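Long-range contacts in DNA mismatch repair protein MLH3 (PDB 6RMN), which takes part in DNA mismatch repair, correcting insertion-deletion loops as a component of the MutLbeta heterodimer that probably acts with MutSbeta: residues B[72-77]-B[124-129]; B[63-68]-B[101-106]; B[50-55]-B[195-200]; B[17-22]-B[208-213]. All coordinates share one frame; numbering follows the deposited sequence.

Interaction 1: B[72-77]-B[124-129]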
loop_
_atom_site.group_PDB
_atom_site.type_symbol
_atom_site.label_atom_id
_atom_site.label_comp_id
_atom_site.label_asym_id
_atom_site.label_seq_id
_atom_site.Cartn_x
_atom_site.Cartn_y
_atom_site.Cartn_z
ATOM N N THR B 72 37.482 -18.874 -3.897
ATOM C CA THR B 72 37.305 -18.392 -5.273
ATOM C C THR B 72 37.365 -16.854 -5.374
ATOM O O THR B 72 37.079 -16.299 -6.433
ATOM C CB THR B 72 36.015 -18.980 -5.875
ATOM O OG1 THR B 72 34.948 -18.763 -4.963
ATOM C CG2 THR B 72 36.125 -20.470 -6.169
ATOM N N PHE B 73 37.749 -16.171 -4.278
ATOM C CA PHE B 73 37.850 -14.712 -4.230
ATOM C C PHE B 73 39.065 -14.254 -5.036
ATOM O O PHE B 73 40.177 -14.676 -4.746
ATOM C CB PHE B 73 37.880 -14.209 -2.768
ATOM C CG PHE B 73 37.674 -12.723 -2.561
ATOM C CD1 PHE B 73 36.632 -12.051 -3.200
ATOM C CD2 PHE B 73 38.467 -12.013 -1.669
ATOM C CE1 PHE B 73 36.437 -10.680 -3.006
ATOM C CE2 PHE B 73 38.254 -10.648 -1.453
ATOM C CZ PHE B 73 37.252 -9.988 -2.135
ATOM N N VAL B 74 38.840 -13.455 -6.091
ATOM C CA VAL B 74 39.894 -12.981 -7.003
ATOM C C VAL B 74 40.952 -12.132 -6.266
ATOM O O VAL B 74 40.611 -11.279 -5.449
ATOM C CB VAL B 74 39.291 -12.263 -8.253
ATOM C CG1 VAL B 74 40.353 -11.541 -9.084
ATOM C CG2 VAL B 74 38.502 -13.242 -9.122
ATOM N N ALA B 75 42.235 -12.412 -6.549
ATOM C CA ALA B 75 43.394 -11.721 -5.992
ATOM C C ALA B 75 44.317 -11.267 -7.141
ATOM O O ALA B 75 45.113 -12.056 -7.661
ATOM C CB ALA B 75 44.129 -12.626 -5.009
ATOM N N ARG B 76 44.161 -9.995 -7.557
ATOM C CA ARG B 76 44.920 -9.345 -8.630
ATOM C C ARG B 76 46.382 -9.080 -8.224
ATOM O O ARG B 76 46.636 -8.439 -7.198
ATOM C CB ARG B 76 44.195 -8.044 -9.070
ATOM C CG ARG B 76 44.893 -7.201 -10.156
ATOM C CD ARG B 76 44.903 -7.832 -11.543
ATOM N NE ARG B 76 43.680 -7.555 -12.299
ATOM C CZ ARG B 76 42.658 -8.397 -12.412
ATOM N NH1 ARG B 76 42.693 -9.580 -11.810
ATOM N NH2 ARG B 76 41.592 -8.062 -13.127
ATOM N N ASP B 77 47.339 -9.581 -9.042
ATOM C CA ASP B 77 48.780 -9.420 -8.833
ATOM C C ASP B 77 49.175 -7.948 -8.933
ATOM O O ASP B 77 48.816 -7.266 -9.894
ATOM C CB ASP B 77 49.587 -10.261 -9.839
ATOM C CG ASP B 77 49.792 -11.719 -9.464
ATOM O OD1 ASP B 77 50.214 -11.989 -8.309
ATOM O OD2 ASP B 77 49.573 -12.589 -10.336
ATOM N N LEU B 124 46.209 -8.193 -4.229
ATOM C CA LEU B 124 45.115 -7.432 -3.631
ATOM C C LEU B 124 43.810 -7.800 -4.315
ATOM O O LEU B 124 43.836 -8.005 -5.522
ATOM C CB LEU B 124 45.344 -5.920 -3.782
ATOM C CG LEU B 124 46.312 -5.219 -2.822
ATOM C CD1 LEU B 124 46.239 -3.715 -3.042
ATOM C CD2 LEU B 124 45.990 -5.533 -1.351
ATOM N N PRO B 125 42.649 -7.859 -3.615
ATOM C CA PRO B 125 41.387 -8.129 -4.332
ATOM C C PRO B 125 40.997 -6.913 -5.181
ATOM O O PRO B 125 41.494 -5.817 -4.921
ATOM C CB PRO B 125 40.387 -8.384 -3.205
ATOM C CG PRO B 125 40.906 -7.611 -2.052
ATOM C CD PRO B 125 42.414 -7.630 -2.171
ATOM N N GLU B 126 40.159 -7.104 -6.204
ATOM C CA GLU B 126 39.744 -6.037 -7.129
ATOM C C GLU B 126 39.159 -4.783 -6.439
ATOM O O GLU B 126 39.521 -3.673 -6.825
ATOM C CB GLU B 126 38.789 -6.573 -8.210
ATOM C CG GLU B 126 39.473 -7.504 -9.207
ATOM C CD GLU B 126 40.254 -6.823 -10.318
ATOM O OE1 GLU B 126 39.735 -6.760 -11.456
ATOM O OE2 GLU B 126 41.387 -6.361 -10.055
ATOM N N MET B 127 38.304 -4.957 -5.414
ATOM C CA MET B 127 37.711 -3.868 -4.623
ATOM C C MET B 127 38.813 -2.987 -4.053
ATOM O O MET B 127 38.760 -1.765 -4.204
ATOM C CB MET B 127 36.967 -4.430 -3.405
ATOM C CG MET B 127 35.577 -4.895 -3.649
ATOM S SD MET B 127 35.057 -5.695 -2.101
ATOM C CE MET B 127 34.200 -7.143 -2.775
ATOM N N LEU B 128 39.779 -3.616 -3.352
ATOM C CA LEU B 128 40.876 -2.934 -2.684
ATOM C C LEU B 128 41.872 -2.300 -3.660
ATOM O O LEU B 128 42.376 -1.219 -3.367
ATOM C CB LEU B 128 41.565 -3.860 -1.663
ATOM C CG LEU B 128 42.419 -3.179 -0.557
ATOM C CD1 LEU B 128 41.659 -2.037 0.134
ATOM C CD2 LEU B 128 42.855 -4.183 0.490
ATOM N N THR B 129 42.113 -2.939 -4.828
ATOM C CA THR B 129 42.989 -2.409 -5.880
ATOM C C THR B 129 42.453 -1.063 -6.348
ATOM O O THR B 129 43.230 -0.120 -6.449
ATOM C CB THR B 129 43.151 -3.408 -7.052
ATOM O OG1 THR B 129 43.635 -4.657 -6.560
ATOM C CG2 THR B 129 44.112 -2.899 -8.124
HETATM O O HOH W 1 38.440 -9.806 -6.009
#
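A short antiparallel strand pairing leads into a helix: Arg76 and Leu124 form a hydrogen-bonded pair, and Pro125 stands at the N-cap of helix 126-132. Leu124 N gives a 3.0 Å bond to Arg76 O, whereas the return bond, Arg76 N to Leu124 O, is weak. On the sheet face that Arg76 shares with Leu124, Glu126 brings its carboxylate over one face of the Arg76 guanidinium. The glutamate chain folds back at chi2 (-81°), and this lays its OE2 3.3 Å above the centre of the guanidinium, while OE1 comes 2.8 Å from Arg76 NH2. The two flat groups are 44° apart, and no N-H points at the oxygen, making this a salt bridge of charge alone. A lysine in place of Glu126 would probably leave Arg76 without its countercharge and set two positive groups side by side at a helix start. A water joins the backbones, giving to Val74 O at 2.7 Å and accepting from Glu126 N. Phe73 CE2 lies 3.6 Å from Pro125 CB, and Met127 CE approaches the ring at its edge, 4.2 Å from CE1. Phe73 also packs on Leu64 and Val68 of helix 48-69, and Met127 on helix 183-196. The whole is a strand-to-helix junction at the border of the C-terminal domain's second antiparallel sheet, where it meets the long helices.

Interaction 2: B[63-68]-B[101-106]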
loop_
_atom_site.group_PDB
_atom_site.type_symbol
_atom_site.label_atom_id
_atom_site.label_comp_id
_atom_site.label_asym_id
_atom_site.label_seq_id
_atom_site.Cartn_x
_atom_site.Cartn_y
_atom_site.Cartn_z
ATOM N N SER B 63 27.608 -12.579 -2.170
ATOM C CA SER B 63 28.607 -12.824 -3.215
ATOM C C SER B 63 30.040 -12.875 -2.667
ATOM O O SER B 63 30.788 -13.788 -3.012
ATOM C CB SER B 63 28.509 -11.766 -4.313
ATOM O OG SER B 63 27.239 -11.846 -4.940
ATOM N N LEU B 64 30.415 -11.889 -1.829
ATOM C CA LEU B 64 31.742 -11.747 -1.243
ATOM C C LEU B 64 32.096 -12.923 -0.332
ATOM O O LEU B 64 33.198 -13.463 -0.436
ATOM C CB LEU B 64 31.858 -10.388 -0.493
ATOM C CG LEU B 64 32.998 -10.211 0.548
ATOM C CD1 LEU B 64 34.339 -10.174 -0.099
ATOM C CD2 LEU B 64 32.805 -8.953 1.357
ATOM N N LEU B 65 31.177 -13.300 0.562
ATOM C CA LEU B 65 31.427 -14.369 1.519
ATOM C C LEU B 65 31.367 -15.767 0.895
ATOM O O LEU B 65 32.062 -16.643 1.386
ATOM C CB LEU B 65 30.527 -14.230 2.754
ATOM C CG LEU B 65 30.991 -13.104 3.693
ATOM C CD1 LEU B 65 29.855 -12.501 4.452
ATOM C CD2 LEU B 65 32.169 -13.542 4.585
ATOM N N THR B 66 30.621 -15.962 -0.213
ATOM C CA THR B 66 30.575 -17.239 -0.948
ATOM C C THR B 66 31.941 -17.456 -1.604
ATOM O O THR B 66 32.456 -18.569 -1.556
ATOM C CB THR B 66 29.398 -17.261 -1.955
ATOM O OG1 THR B 66 28.192 -17.146 -1.219
ATOM C CG2 THR B 66 29.327 -18.540 -2.770
ATOM N N GLU B 67 32.551 -16.382 -2.149
ATOM C CA GLU B 67 33.873 -16.425 -2.779
ATOM C C GLU B 67 34.977 -16.738 -1.762
ATOM O O GLU B 67 35.857 -17.554 -2.037
ATOM C CB GLU B 67 34.192 -15.087 -3.460
ATOM C CG GLU B 67 33.470 -14.843 -4.771
ATOM C CD GLU B 67 33.599 -13.414 -5.260
ATOM O OE1 GLU B 67 34.703 -13.029 -5.714
ATOM O OE2 GLU B 67 32.591 -12.674 -5.187
ATOM N N VAL B 68 34.951 -16.059 -0.613
ATOM C CA VAL B 68 35.955 -16.199 0.442
ATOM C C VAL B 68 35.929 -17.610 1.056
ATOM O O VAL B 68 36.978 -18.260 1.132
ATOM C CB VAL B 68 35.816 -15.045 1.481
ATOM C CG1 VAL B 68 36.607 -15.318 2.762
ATOM C CG2 VAL B 68 36.231 -13.710 0.864
ATOM N N LYS B 101 45.489 -13.490 3.698
ATOM C CA LYS B 101 45.434 -14.306 2.468
ATOM C C LYS B 101 43.990 -14.699 2.116
ATOM O O LYS B 101 43.659 -14.777 0.935
ATOM C CB LYS B 101 46.311 -15.580 2.573
ATOM C CG LYS B 101 47.821 -15.347 2.687
ATOM C CD LYS B 101 48.535 -15.219 1.330
ATOM C CE LYS B 101 50.008 -14.909 1.483
ATOM N NZ LYS B 101 50.622 -14.507 0.191
ATOM N N LYS B 102 43.136 -14.923 3.127
ATOM C CA LYS B 102 41.716 -15.288 2.956
ATOM C C LYS B 102 40.899 -14.181 2.269
ATOM O O LYS B 102 39.864 -14.468 1.663
ATOM C CB LYS B 102 41.076 -15.623 4.316
ATOM C CG LYS B 102 41.745 -16.772 5.057
ATOM C CD LYS B 102 41.229 -16.866 6.477
ATOM C CE LYS B 102 42.002 -17.885 7.261
ATOM N NZ LYS B 102 41.484 -18.027 8.641
ATOM N N TRP B 103 41.358 -12.922 2.384
ATOM C CA TRP B 103 40.718 -11.752 1.790
ATOM C C TRP B 103 41.426 -11.269 0.518
ATOM O O TRP B 103 41.158 -10.165 0.062
ATOM C CB TRP B 103 40.613 -10.620 2.826
ATOM C CG TRP B 103 39.813 -11.000 4.034
ATOM C CD1 TRP B 103 40.296 -11.336 5.268
ATOM C CD2 TRP B 103 38.387 -11.168 4.098
ATOM N NE1 TRP B 103 39.253 -11.658 6.110
ATOM C CE2 TRP B 103 38.071 -11.576 5.413
ATOM C CE3 TRP B 103 37.343 -11.001 3.170
ATOM C CZ2 TRP B 103 36.753 -11.785 5.833
ATOM C CZ3 TRP B 103 36.039 -11.233 3.584
ATOM C CH2 TRP B 103 35.759 -11.654 4.891
ATOM N N GLY B 104 42.302 -12.101 -0.047
ATOM C CA GLY B 104 43.034 -11.789 -1.269
ATOM C C GLY B 104 44.224 -10.868 -1.088
ATOM O O GLY B 104 44.832 -10.449 -2.078
ATOM N N ILE B 105 44.576 -10.549 0.171
ATOM C CA ILE B 105 45.702 -9.673 0.497
ATOM C C ILE B 105 46.917 -10.565 0.767
ATOM O O ILE B 105 46.995 -11.202 1.818
ATOM C CB ILE B 105 45.352 -8.698 1.673
ATOM C CG1 ILE B 105 44.089 -7.853 1.355
ATOM C CG2 ILE B 105 46.554 -7.805 2.062
ATOM C CD1 ILE B 105 43.206 -7.583 2.515
ATOM N N GLY B 106 47.817 -10.640 -0.220
ATOM C CA GLY B 106 49.016 -11.464 -0.160
ATOM C C GLY B 106 50.276 -10.650 0.008
ATOM O O GLY B 106 50.572 -9.799 -0.828
#
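Trp103 and Val68 carry a contact that is almost wholly apolar, and it illustrates how one indole can fasten a loop to a helix. Val68 uses both methyl groups: CG1 stands over one face of the indole, offset toward its rim, while CG2 comes 3.7 Å from Trp103 CZ3. Leu64, one helical turn earlier, meets the same ring at its edge, with CD1 near the ring plane and 4.2 Å from Trp103 CZ3. Leu65 CD2 approaches obliquely, 4.1 Å from Trp103 CH2. The indole sits with its CG beside the backbone N of Trp103 (chi1 -60°), and from there its six-membered ring extends toward helix 48-69. With an alanine here, a gap would probably open beside Leu64, Leu65 and Val68, and the loop would lose its main grip on that helix. Met158 and Pro182 pack on the indole as well.

Backbone meets side chain at one further point, where Val68 CG1 lies 3.5 Å from Lys102 O. No hydrogen bond links the two segments. The polar end of Lys102 leads away, its NZ giving a hydrogen bond to Met158 O and forming a salt bridge with Glu99.

Within the loop, a type I turn runs from Lys101 to Gly104, closed by Gly104 N to Lys101 O at 3.2 Å. Gly104 has a positive phi of 79°, a conformation that favours glycine. It is the C-prime residue of the Schellman motif that ends helix 87-101, and Trp103 is the side chain this helix end turns onto helix 48-69.

Interaction 3: B[50-55]-B[195-200]. With ZN (zinc ion), chain C; ZN (zinc ion), chain D.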
loop_
_atom_site.group_PDB
_atom_site.type_symbol
_atom_site.label_atom_id
_atom_site.label_comp_id
_atom_site.label_asym_id
_atom_site.label_seq_id
_atom_site.Cartn_x
_atom_site.Cartn_y
_atom_site.Cartn_z
ATOM N N ALA B 50 16.401 3.222 1.228
ATOM C CA ALA B 50 16.869 2.323 2.289
ATOM C C ALA B 50 16.508 0.871 1.986
ATOM O O ALA B 50 17.332 -0.017 2.181
ATOM C CB ALA B 50 16.276 2.740 3.630
ATOM N N CYS B 51 15.286 0.649 1.483
ATOM C CA CYS B 51 14.745 -0.642 1.070
ATOM C C CYS B 51 15.627 -1.271 -0.019
ATOM O O CYS B 51 16.080 -2.400 0.138
ATOM C CB CYS B 51 13.307 -0.466 0.582
ATOM S SG CYS B 51 12.547 -1.988 -0.028
ATOM N N ASP B 52 15.865 -0.531 -1.113
ATOM C CA ASP B 52 16.668 -0.956 -2.252
ATOM C C ASP B 52 18.140 -1.179 -1.863
ATOM O O ASP B 52 18.715 -2.217 -2.215
ATOM C CB ASP B 52 16.538 0.059 -3.408
ATOM C CG ASP B 52 16.930 -0.496 -4.768
ATOM O OD1 ASP B 52 16.899 -1.754 -4.942
ATOM O OD2 ASP B 52 17.247 0.311 -5.666
ATOM N N GLU B 53 18.721 -0.225 -1.101
ATOM C CA GLU B 53 20.096 -0.277 -0.585
ATOM C C GLU B 53 20.315 -1.525 0.284
ATOM O O GLU B 53 21.354 -2.170 0.147
ATOM C CB GLU B 53 20.408 1.000 0.205
ATOM C CG GLU B 53 21.818 1.116 0.747
ATOM C CD GLU B 53 21.981 2.402 1.522
ATOM O OE1 GLU B 53 22.003 3.481 0.888
ATOM O OE2 GLU B 53 22.023 2.337 2.770
ATOM N N ARG B 54 19.326 -1.876 1.136
ATOM C CA ARG B 54 19.354 -3.055 1.992
ATOM C C ARG B 54 19.418 -4.364 1.185
ATOM O O ARG B 54 20.242 -5.240 1.491
ATOM C CB ARG B 54 18.139 -3.082 2.931
ATOM C CG ARG B 54 18.167 -4.265 3.897
ATOM C CD ARG B 54 19.167 -3.965 4.977
ATOM N NE ARG B 54 20.208 -4.965 5.069
ATOM C CZ ARG B 54 21.185 -4.935 5.965
ATOM N NH1 ARG B 54 21.267 -3.934 6.836
ATOM N NH2 ARG B 54 22.090 -5.896 5.995
ATOM N N ILE B 55 18.514 -4.501 0.196
ATOM C CA ILE B 55 18.435 -5.668 -0.690
ATOM C C ILE B 55 19.775 -5.824 -1.413
ATOM O O ILE B 55 20.285 -6.940 -1.532
ATOM C CB ILE B 55 17.249 -5.539 -1.719
ATOM C CG1 ILE B 55 15.873 -5.466 -1.005
ATOM C CG2 ILE B 55 17.267 -6.682 -2.758
ATOM C CD1 ILE B 55 14.778 -4.762 -1.800
ATOM N N ARG B 195 24.917 3.801 -3.897
ATOM C CA ARG B 195 24.996 4.339 -5.257
ATOM C C ARG B 195 24.109 3.658 -6.274
ATOM O O ARG B 195 23.652 4.322 -7.193
ATOM C CB ARG B 195 26.437 4.317 -5.770
ATOM C CG ARG B 195 27.240 5.469 -5.273
ATOM C CD ARG B 195 27.307 6.630 -6.241
ATOM N NE ARG B 195 28.303 7.562 -5.725
ATOM C CZ ARG B 195 29.562 7.623 -6.136
ATOM N NH1 ARG B 195 29.966 6.897 -7.171
ATOM N NH2 ARG B 195 30.414 8.451 -5.549
ATOM N N SER B 196 23.928 2.334 -6.160
ATOM C CA SER B 196 23.125 1.581 -7.113
ATOM C C SER B 196 21.628 1.697 -6.835
ATOM O O SER B 196 20.827 1.488 -7.744
ATOM C CB SER B 196 23.542 0.118 -7.109
ATOM O OG SER B 196 24.775 -0.050 -7.782
ATOM N N ALA B 197 21.263 2.011 -5.578
ATOM C CA ALA B 197 19.892 2.101 -5.104
ATOM C C ALA B 197 19.101 3.226 -5.712
ATOM O O ALA B 197 19.658 4.259 -6.093
ATOM C CB ALA B 197 19.857 2.194 -3.586
ATOM N N VAL B 198 17.779 3.020 -5.786
ATOM C CA VAL B 198 16.796 3.981 -6.266
ATOM C C VAL B 198 16.836 5.178 -5.296
ATOM O O VAL B 198 17.150 4.989 -4.119
ATOM C CB VAL B 198 15.395 3.298 -6.435
ATOM C CG1 VAL B 198 14.681 3.051 -5.113
ATOM C CG2 VAL B 198 14.504 4.063 -7.394
ATOM N N MET B 199 16.624 6.393 -5.798
ATOM C CA MET B 199 16.693 7.602 -4.978
ATOM C C MET B 199 15.315 8.223 -4.680
ATOM O O MET B 199 14.316 7.865 -5.300
ATOM C CB MET B 199 17.575 8.652 -5.683
ATOM C CG MET B 199 19.050 8.555 -5.341
ATOM S SD MET B 199 20.019 9.899 -6.099
ATOM C CE MET B 199 19.659 11.264 -4.958
ATOM N N PHE B 200 15.290 9.192 -3.748
ATOM C CA PHE B 200 14.129 10.002 -3.433
ATOM C C PHE B 200 13.870 10.840 -4.674
ATOM O O PHE B 200 14.819 11.360 -5.282
ATOM C CB PHE B 200 14.407 10.897 -2.214
ATOM C CG PHE B 200 14.147 10.269 -0.861
ATOM C CD1 PHE B 200 13.804 8.925 -0.749
ATOM C CD2 PHE B 200 14.201 11.033 0.299
ATOM C CE1 PHE B 200 13.524 8.362 0.497
ATOM C CE2 PHE B 200 13.934 10.463 1.549
ATOM C CZ PHE B 200 13.603 9.131 1.640
HETATM ZN ZN ZN C . 22.099 5.447 0.775
HETATM ZN ZN ZN D . 22.082 4.107 4.284
#
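Glu53, whose CB packs 4.0 Å from Ala197 CB, ends in a carboxylate oxygen gripped twice: its OE2 binds one zinc ion at 2.3 Å and accepts a hydrogen bond from Ala226 N. Residues 50-55 fall within the DQHA(X)2E(X)4E motif, the endonuclease signature of MutL proteins, here at the start of helix 48-69. The other oxygen, OE1, lies 2.0 Å from the second zinc ion, so that one carboxylate bridges two metals. The Glu53 chain is extended as far as the carboxylate carbon (chi1 -177°), which carries the group out from the helix to the metals. His49 and Cys194 bind the OE1-bound zinc, which a residue of a neighbouring protein chain also ligates; Cys225 and His227 bind the other.

Segment 195-200 passes close by as helix 183-196 ends. Ala197 is the first residue to leave helical geometry, and the next backbone amide turns to the motif helix: Val198 N gives a 2.8 Å hydrogen bond to Asp52 OD2, with 152° at the hydrogen, using the oxygen's anti lone pair. Asp52 OD2 also lies 3.2 Å from Ala197 CA. Val198 O accepts from His49 ND1, which is consistent with Val198 holding this first-shell ligand in place. Val198 CG1, between its own backbone N and carbonyl carbon, touches Asp52 CB at 3.9 Å.

Interaction 4: B[17-22]-B[208-213]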
loop_
_atom_site.group_PDB
_atom_site.type_symbol
_atom_site.label_atom_id
_atom_site.label_comp_id
_atom_site.label_asym_id
_atom_site.label_seq_id
_atom_site.Cartn_x
_atom_site.Cartn_y
_atom_site.Cartn_z
ATOM N N TYR B 17 2.425 -8.255 5.316
ATOM C CA TYR B 17 2.225 -6.912 4.768
ATOM C C TYR B 17 2.070 -6.812 3.256
ATOM O O TYR B 17 3.038 -7.064 2.520
ATOM C CB TYR B 17 3.352 -5.957 5.220
ATOM C CG TYR B 17 3.136 -5.346 6.589
ATOM C CD1 TYR B 17 3.446 -6.052 7.745
ATOM C CD2 TYR B 17 2.649 -4.051 6.727
ATOM C CE1 TYR B 17 3.235 -5.504 9.006
ATOM C CE2 TYR B 17 2.450 -3.484 7.982
ATOM C CZ TYR B 17 2.734 -4.219 9.121
ATOM O OH TYR B 17 2.516 -3.690 10.372
ATOM N N GLU B 18 0.874 -6.322 2.814
ATOM C CA GLU B 18 0.492 -6.031 1.424
ATOM C C GLU B 18 0.783 -4.551 1.063
ATOM O O GLU B 18 0.527 -3.653 1.868
ATOM C CB GLU B 18 -1.006 -6.346 1.202
ATOM C CG GLU B 18 -1.412 -6.396 -0.265
ATOM C CD GLU B 18 -2.804 -6.905 -0.580
ATOM O OE1 GLU B 18 -3.070 -8.109 -0.357
ATOM O OE2 GLU B 18 -3.623 -6.104 -1.086
ATOM N N VAL B 19 1.285 -4.303 -0.160
ATOM C CA VAL B 19 1.602 -2.955 -0.666
ATOM C C VAL B 19 0.342 -2.190 -1.087
ATOM O O VAL B 19 -0.459 -2.699 -1.871
ATOM C CB VAL B 19 2.630 -2.978 -1.850
ATOM C CG1 VAL B 19 2.877 -1.576 -2.414
ATOM C CG2 VAL B 19 3.953 -3.620 -1.446
ATOM N N ILE B 20 0.245 -0.925 -0.664
ATOM C CA ILE B 20 -0.803 -0.017 -1.094
ATOM C C ILE B 20 -0.227 0.682 -2.347
ATOM O O ILE B 20 -0.576 0.281 -3.457
ATOM C CB ILE B 20 -1.301 0.918 0.052
ATOM C CG1 ILE B 20 -1.847 0.052 1.231
ATOM C CG2 ILE B 20 -2.371 1.918 -0.469
ATOM C CD1 ILE B 20 -2.298 0.769 2.423
ATOM N N ASN B 21 0.725 1.629 -2.189
ATOM C CA ASN B 21 1.384 2.282 -3.335
ATOM C C ASN B 21 2.537 3.206 -2.907
ATOM O O ASN B 21 2.828 3.318 -1.710
ATOM C CB ASN B 21 0.367 3.058 -4.216
ATOM C CG ASN B 21 0.626 2.982 -5.707
ATOM O OD1 ASN B 21 1.754 2.771 -6.183
ATOM N ND2 ASN B 21 -0.424 3.176 -6.483
ATOM N N GLN B 22 3.182 3.877 -3.893
ATOM C CA GLN B 22 4.238 4.855 -3.649
ATOM C C GLN B 22 3.579 6.142 -3.139
ATOM O O GLN B 22 2.496 6.518 -3.600
ATOM C CB GLN B 22 5.064 5.115 -4.921
ATOM C CG GLN B 22 6.368 5.883 -4.673
ATOM C CD GLN B 22 7.089 6.311 -5.933
ATOM O OE1 GLN B 22 6.500 6.554 -6.995
ATOM N NE2 GLN B 22 8.397 6.433 -5.834
ATOM N N GLU B 208 6.611 -2.483 -9.219
ATOM C CA GLU B 208 8.010 -2.344 -8.781
ATOM C C GLU B 208 8.088 -2.295 -7.250
ATOM O O GLU B 208 8.999 -2.888 -6.680
ATOM C CB GLU B 208 8.701 -1.124 -9.420
ATOM C CG GLU B 208 8.852 -1.203 -10.931
ATOM C CD GLU B 208 9.343 0.062 -11.621
ATOM O OE1 GLU B 208 8.974 1.179 -11.188
ATOM O OE2 GLU B 208 10.089 -0.070 -12.618
ATOM N N CYS B 209 7.130 -1.614 -6.594
ATOM C CA CYS B 209 6.971 -1.518 -5.124
ATOM C C CYS B 209 6.680 -2.901 -4.511
ATOM O O CYS B 209 7.194 -3.217 -3.445
ATOM C CB CYS B 209 5.876 -0.519 -4.755
ATOM S SG CYS B 209 6.235 1.189 -5.243
ATOM N N ILE B 210 5.854 -3.716 -5.192
ATOM C CA ILE B 210 5.519 -5.066 -4.752
ATOM C C ILE B 210 6.790 -5.918 -4.701
ATOM O O ILE B 210 7.047 -6.544 -3.674
ATOM C CB ILE B 210 4.347 -5.689 -5.581
ATOM C CG1 ILE B 210 3.018 -4.993 -5.212
ATOM C CG2 ILE B 210 4.242 -7.225 -5.372
ATOM C CD1 ILE B 210 1.809 -5.190 -6.207
ATOM N N ILE B 211 7.591 -5.904 -5.792
ATOM C CA ILE B 211 8.870 -6.623 -5.920
ATOM C C ILE B 211 9.866 -6.168 -4.834
ATOM O O ILE B 211 10.489 -7.018 -4.183
ATOM C CB ILE B 211 9.457 -6.468 -7.354
ATOM C CG1 ILE B 211 8.628 -7.252 -8.380
ATOM C CG2 ILE B 211 10.933 -6.875 -7.399
ATOM C CD1 ILE B 211 8.614 -6.675 -9.762
ATOM N N LEU B 212 10.011 -4.834 -4.655
ATOM C CA LEU B 212 10.900 -4.252 -3.651
ATOM C C LEU B 212 10.592 -4.736 -2.232
ATOM O O LEU B 212 11.512 -5.156 -1.543
ATOM C CB LEU B 212 10.901 -2.710 -3.717
ATOM C CG LEU B 212 11.792 -2.073 -4.779
ATOM C CD1 LEU B 212 11.477 -0.607 -4.929
ATOM C CD2 LEU B 212 13.266 -2.232 -4.445
ATOM N N ILE B 213 9.315 -4.704 -1.805
ATOM C CA ILE B 213 8.920 -5.152 -0.460
ATOM C C ILE B 213 9.037 -6.685 -0.324
ATOM O O ILE B 213 9.462 -7.159 0.729
ATOM C CB ILE B 213 7.532 -4.587 -0.026
ATOM C CG1 ILE B 213 7.496 -3.037 -0.107
ATOM C CG2 ILE B 213 7.098 -5.078 1.385
ATOM C CD1 ILE B 213 8.589 -2.215 0.733
#
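Val19 meets three residues of helix 206-216, Cys209, Ile210 and Ile213, and following it outward shows how a single branched side chain can seat a helix on a strand. The side chain sets out toward the helix, and CB itself already touches Ile210 CG1 at 3.9 Å. From there it forks. CG1, anti to the backbone N (chi1 176°), reaches Cys209 CB at 3.9 Å. CG2 takes the other branch and lies 3.8 Å from Ile213 CG1; it also rests against the helix backbone, near Cys209 O and 3.9 Å from Ile210 CA. Cys209, Ile210 and Ile213 stand on one side of the helix, so the valine fits among side chains of successive turns.

A second, lighter touch lies farther along the strand, where Gln22 CB comes 4.1 Å from Cys209 SG. Between the two touching residues, Ile20 and Asn21 both face Leu29 in a classic beta bulge. Asn21 OD1 accepts from Gln22 N at 2.9 Å. The extended Gln22 chain carries its amide to the loop before the helix, with OE1 accepting from Leu204 N and NE2 giving to Asp202 O and to Gln48 OE1.

No hydrogen bond crosses between the segments. The axes of strand 18-22 and helix segment 208-213 approach to 8.7 Å, their directions 139° apart. Helix 206-216 lies across one face of the four-stranded antiparallel sheet, over its edge strand 18-23 and, through Cys209 on Ile28 and Ile213 on Val46, over strands 27-31 and 43-47, while Leu212 turns to helix 48-69.

Helix 48-69 is the common thread: its start carries interaction 3 and its far end interaction 2, with centres about 25 Å apart on opposite sides of the chain's centre. Interactions 1 and 2 touch, their centres about 8 Å apart, and their segments alternate along the chain; interaction 2 ties that far end to the loop before strand 106-110, and interaction 1 joins the second sheet to helix 126-132. Interactions 3 and 4 also touch, Leu212 and Ile213 packing on Cys51, beside the first sheet; of the four, interaction 4 joins the residues farthest apart in sequence and encloses the others. The MLH3 C-terminal domain thus has two regions joined by long helices, with both zinc ions in the first.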